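Local coordinates for protein nuclear hormone receptor FTZ-F1 (Drosophila melanogaster, PDB 2XHS) that probably acts as a transcription factor of the nuclear receptor family, its ligand-binding domain docking a peptide of the partner Fushi tarazu, at residues K73-D78 against I167-T172; K155-L160 against D178-A183. All coordinates share one frame; numbering follows the deposited sequence.

Interaction 1: K73-D78 against I167-T172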
# COMPACT_ATOMS: atom_id res chain seq x y z
N LYS A 73 -6.93 -0.77 -16.87
CA LYS A 73 -6.96 -1.43 -18.13
C LYS A 73 -7.31 -0.43 -19.20
O LYS A 73 -6.85 -0.52 -20.32
CB LYS A 73 -7.99 -2.54 -18.10
CG LYS A 73 -7.75 -3.54 -16.99
CD LYS A 73 -8.47 -4.85 -17.27
CE LYS A 73 -7.66 -6.02 -16.75
NZ LYS A 73 -8.45 -7.26 -16.60
N ASP A 74 -8.09 0.54 -18.83
CA ASP A 74 -8.60 1.49 -19.78
C ASP A 74 -7.68 2.65 -19.87
O ASP A 74 -8.02 3.68 -20.39
CB ASP A 74 -9.94 1.98 -19.31
CG ASP A 74 -10.91 0.88 -19.14
OD1 ASP A 74 -10.54 -0.24 -19.49
OD2 ASP A 74 -12.03 1.15 -18.72
N LEU A 75 -6.48 2.46 -19.39
CA LEU A 75 -5.57 3.55 -19.29
C LEU A 75 -4.29 3.31 -20.01
O LEU A 75 -3.83 2.19 -20.10
CB LEU A 75 -5.26 3.78 -17.83
CG LEU A 75 -6.16 4.81 -17.22
CD1 LEU A 75 -5.75 5.03 -15.82
CD2 LEU A 75 -5.96 6.04 -18.00
N LYS A 76 -3.72 4.38 -20.52
CA LYS A 76 -2.44 4.29 -21.17
C LYS A 76 -1.30 4.30 -20.20
O LYS A 76 -1.39 4.80 -19.11
CB LYS A 76 -2.27 5.37 -22.23
CG LYS A 76 -2.77 4.91 -23.58
CD LYS A 76 -1.96 5.49 -24.73
CE LYS A 76 -2.48 5.04 -26.08
NZ LYS A 76 -1.56 5.45 -27.16
N VAL A 77 -0.20 3.74 -20.62
CA VAL A 77 0.87 3.54 -19.73
C VAL A 77 1.35 4.81 -19.18
O VAL A 77 1.67 4.90 -18.04
CB VAL A 77 2.00 2.91 -20.43
CG1 VAL A 77 3.17 2.88 -19.52
CG2 VAL A 77 1.62 1.53 -20.82
N ASP A 78 1.41 5.84 -19.98
CA ASP A 78 2.00 7.04 -19.46
C ASP A 78 1.20 7.48 -18.30
O ASP A 78 1.73 7.95 -17.33
CB ASP A 78 2.00 8.12 -20.52
CG ASP A 78 3.15 8.00 -21.45
OD1 ASP A 78 3.64 6.89 -21.65
OD2 ASP A 78 3.56 9.02 -22.00
N ILE A 167 -1.83 14.06 -16.07
CA ILE A 167 -2.57 12.95 -16.57
C ILE A 167 -3.48 13.38 -17.67
O ILE A 167 -4.28 14.26 -17.49
CB ILE A 167 -3.39 12.36 -15.50
CG1 ILE A 167 -2.75 11.07 -15.06
CG2 ILE A 167 -4.73 12.12 -16.03
CD1 ILE A 167 -3.16 10.65 -13.73
N VAL A 168 -3.30 12.77 -18.83
CA VAL A 168 -4.12 13.04 -20.00
C VAL A 168 -5.58 12.61 -19.99
O VAL A 168 -6.46 13.39 -20.30
CB VAL A 168 -3.50 12.34 -21.19
CG1 VAL A 168 -4.43 12.37 -22.34
CG2 VAL A 168 -2.24 13.01 -21.55
N ASN A 169 -5.82 11.35 -19.73
CA ASN A 169 -7.18 10.87 -19.71
C ASN A 169 -7.83 11.05 -18.36
O ASN A 169 -8.13 10.10 -17.70
CB ASN A 169 -7.22 9.42 -20.11
CG ASN A 169 -8.59 8.89 -20.18
OD1 ASN A 169 -8.84 7.82 -20.71
ND2 ASN A 169 -9.51 9.65 -19.63
N ARG A 170 -8.05 12.28 -17.98
CA ARG A 170 -8.56 12.62 -16.68
C ARG A 170 -9.91 12.08 -16.37
O ARG A 170 -10.23 11.84 -15.24
CB ARG A 170 -8.65 14.12 -16.52
CG ARG A 170 -7.40 14.75 -16.06
CD ARG A 170 -7.71 15.76 -15.02
NE ARG A 170 -6.53 16.04 -14.23
CZ ARG A 170 -5.80 17.13 -14.35
NH1 ARG A 170 -6.15 18.06 -15.23
NH2 ARG A 170 -4.74 17.30 -13.58
N LYS A 171 -10.75 11.95 -17.37
CA LYS A 171 -12.10 11.55 -17.11
C LYS A 171 -12.17 10.20 -16.50
O LYS A 171 -12.87 9.99 -15.55
CB LYS A 171 -12.88 11.54 -18.40
CG LYS A 171 -12.92 12.87 -19.08
CD LYS A 171 -14.00 12.92 -20.13
CE LYS A 171 -13.96 14.22 -20.92
NZ LYS A 171 -15.29 14.55 -21.48
N THR A 172 -11.44 9.27 -17.06
CA THR A 172 -11.55 7.92 -16.59
C THR A 172 -11.15 7.84 -15.15
O THR A 172 -11.77 7.15 -14.39
CB THR A 172 -10.63 7.04 -17.37
OG1 THR A 172 -10.88 7.25 -18.75
CG2 THR A 172 -10.90 5.63 -17.05
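One face of the flat amide of N169 is turned toward L75, whose CD2 lies over its root and comes 4.2 Å from N169 CB. The backbone carbonyl of D74 faces the same amide. N169 CB points at the loop of 73-78, and with CG anti to the backbone N (chi1 -177°) the amide lies along that loop toward T172, while L75 runs obliquely over it. Beyond the amide, T172 completes the contact with its methyl, CG2 resting 4.4 Å from D74 CB, at the shoulder of the aspartate and not on its carboxylate. The two segments bury 144 Å² between them at the surface of the domain. In the mostly helical ligand-binding fold of nuclear receptors, this is where the loops leading into helices 77-102 and 170-191 meet, with K76 and N169 as the respective N-caps. N169 also sits at the centre of an inverse gamma turn, closed by a weak bond from R170 N to V168 O of 3.0 Å. L75 also packs on Q80 and L83 of helix 77-102, while I167 reaches D79 and L83 from its own side. D79, in the first turn of that helix, accepts a hydrogen bond from N169 N and a weak one from V168 N, tying the start of one helix to that of the other.

Interaction 2: K155-L160 against D178-A183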
# COMPACT_ATOMS: atom_id res chain seq x y z
N LYS A 155 -7.68 1.90 -1.35
CA LYS A 155 -6.54 1.74 -2.20
C LYS A 155 -6.75 2.36 -3.55
O LYS A 155 -5.92 3.02 -4.08
CB LYS A 155 -6.25 0.27 -2.35
CG LYS A 155 -4.88 -0.08 -1.93
CD LYS A 155 -4.48 -1.41 -2.38
CE LYS A 155 -3.00 -1.40 -2.57
NZ LYS A 155 -2.52 -2.71 -2.99
N PHE A 156 -7.90 2.10 -4.13
CA PHE A 156 -8.28 2.70 -5.36
C PHE A 156 -8.44 4.16 -5.21
O PHE A 156 -8.15 4.91 -6.08
CB PHE A 156 -9.57 2.12 -5.84
CG PHE A 156 -9.43 0.79 -6.42
CD1 PHE A 156 -8.92 0.62 -7.66
CD2 PHE A 156 -9.79 -0.31 -5.72
CE1 PHE A 156 -8.79 -0.60 -8.18
CE2 PHE A 156 -9.65 -1.53 -6.25
CZ PHE A 156 -9.15 -1.67 -7.47
N LEU A 157 -8.95 4.57 -4.08
CA LEU A 157 -9.16 5.95 -3.89
C LEU A 157 -7.84 6.60 -3.92
O LEU A 157 -7.68 7.65 -4.47
CB LEU A 157 -9.79 6.18 -2.55
CG LEU A 157 -11.27 5.95 -2.65
CD1 LEU A 157 -11.92 6.50 -1.49
CD2 LEU A 157 -11.73 6.63 -3.84
N ILE A 158 -6.88 6.00 -3.27
CA ILE A 158 -5.57 6.56 -3.26
C ILE A 158 -4.96 6.58 -4.61
O ILE A 158 -4.41 7.55 -5.03
CB ILE A 158 -4.69 5.72 -2.39
CG1 ILE A 158 -5.19 5.78 -0.98
CG2 ILE A 158 -3.32 6.18 -2.40
CD1 ILE A 158 -4.31 5.10 -0.02
N LEU A 159 -5.01 5.45 -5.28
CA LEU A 159 -4.45 5.30 -6.59
C LEU A 159 -5.10 6.10 -7.66
O LEU A 159 -4.47 6.69 -8.47
CB LEU A 159 -4.57 3.85 -6.98
CG LEU A 159 -3.98 3.41 -8.30
CD1 LEU A 159 -2.55 3.27 -8.19
CD2 LEU A 159 -4.56 2.12 -8.66
N LEU A 160 -6.41 6.05 -7.71
CA LEU A 160 -7.13 6.73 -8.74
C LEU A 160 -7.39 8.14 -8.37
O LEU A 160 -8.50 8.50 -8.09
CB LEU A 160 -8.44 6.03 -8.94
CG LEU A 160 -8.28 4.71 -9.64
CD1 LEU A 160 -9.60 4.10 -9.80
CD2 LEU A 160 -7.73 5.01 -10.95
N ASP A 178 -14.63 8.35 -8.49
CA ASP A 178 -15.96 8.69 -8.08
C ASP A 178 -16.87 7.52 -7.81
O ASP A 178 -17.70 7.58 -6.95
CB ASP A 178 -16.54 9.74 -8.97
CG ASP A 178 -16.00 11.09 -8.65
OD1 ASP A 178 -15.40 11.25 -7.59
OD2 ASP A 178 -16.19 12.01 -9.43
N ASN A 179 -16.73 6.46 -8.58
CA ASN A 179 -17.47 5.25 -8.34
C ASN A 179 -17.15 4.57 -7.07
O ASN A 179 -17.99 4.14 -6.35
CB ASN A 179 -17.11 4.26 -9.38
CG ASN A 179 -17.99 4.33 -10.52
OD1 ASN A 179 -18.51 3.33 -10.95
ND2 ASN A 179 -18.20 5.51 -11.04
N VAL A 180 -15.87 4.44 -6.84
CA VAL A 180 -15.38 3.77 -5.69
C VAL A 180 -15.80 4.48 -4.44
O VAL A 180 -16.09 3.85 -3.46
CB VAL A 180 -13.90 3.69 -5.77
CG1 VAL A 180 -13.37 2.95 -4.62
CG2 VAL A 180 -13.54 2.99 -7.01
N GLN A 181 -15.84 5.79 -4.47
CA GLN A 181 -16.25 6.52 -3.32
C GLN A 181 -17.65 6.16 -2.99
O GLN A 181 -18.02 5.97 -1.86
CB GLN A 181 -16.26 7.98 -3.65
CG GLN A 181 -15.01 8.65 -3.37
CD GLN A 181 -15.20 10.09 -3.14
OE1 GLN A 181 -14.65 10.65 -2.21
NE2 GLN A 181 -15.97 10.72 -3.99
N ALA A 182 -18.45 6.11 -4.02
CA ALA A 182 -19.82 5.78 -3.87
C ALA A 182 -20.00 4.39 -3.39
O ALA A 182 -20.83 4.11 -2.58
CB ALA A 182 -20.46 5.95 -5.13
N ALA A 183 -19.24 3.47 -3.93
CA ALA A 183 -19.36 2.11 -3.52
C ALA A 183 -18.99 2.00 -2.08
O ALA A 183 -19.58 1.25 -1.36
CB ALA A 183 -18.49 1.25 -4.35
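V180, which meets F156 and L157 across the contact, sits in a helical turn held by the bond from A183 N to N179 O at 2.8 Å. In the partner, F156 O accepts a bond from L160 N, which closes the last turn of helix 148-159 before L160 leaves helical geometry. Each segment thus satisfies these backbone groups within itself, and the meeting between them is apolar. V180 is the hub. Its CG1 stands anti to the backbone N (chi1 -177°) and lies between two neighbours, 4.1 Å from F156 CB on one hand and 4.1 Å from L157 CD2 on the other. L157 and V180 lie alongside each other with their tips pointing opposite ways. The same CD2 also comes up to the aliphatic stem of Q181, 3.9 Å from its CG, the leucine side chain nearly perpendicular to that of the glutamine. Helices 148-159 and 170-191 form a nearly antiparallel pair in the helical sandwich of the nuclear receptor ligand-binding domain; the axes of the short segments approach to 9.2 Å at a signed crossing angle of -153°. The segments bury 190 Å² between them, with F156, L157 and V180 all shut off from solvent. Besides V180 and Q181, L157 touches H177 and L184; these four residues surround its end, consistent with knobs-into-holes packing, and L206 of helix 198-224 adds to its surroundings. F156 meets V180 through its CB, while its ring leads off to meet those of F18 and W65, inclined to each. K155 points away from V180, toward helix 77-102, where it packs on M91 and L94 and makes a cation-pi contact with W65.

Both contacts draw on helix 170-191: interaction 1 engages its first turn at the surface, interaction 2 a point further along, where the packing is buried. Their centres are 15 Å apart and their nearest atoms about 5 Å, without touching. Helix 77-102 runs past both, since interaction 1 lies at its start while K155 and I158 of interaction 2 rest on it further along. Along the chain the four segments alternate. V77 and D78, in segment 73-78 but not in the contact itself, meet the bound peptide: V77 packs on an apolar side chain of the peptide, and D78 OD1 pairs in a salt bridge with a basic side chain of the peptide.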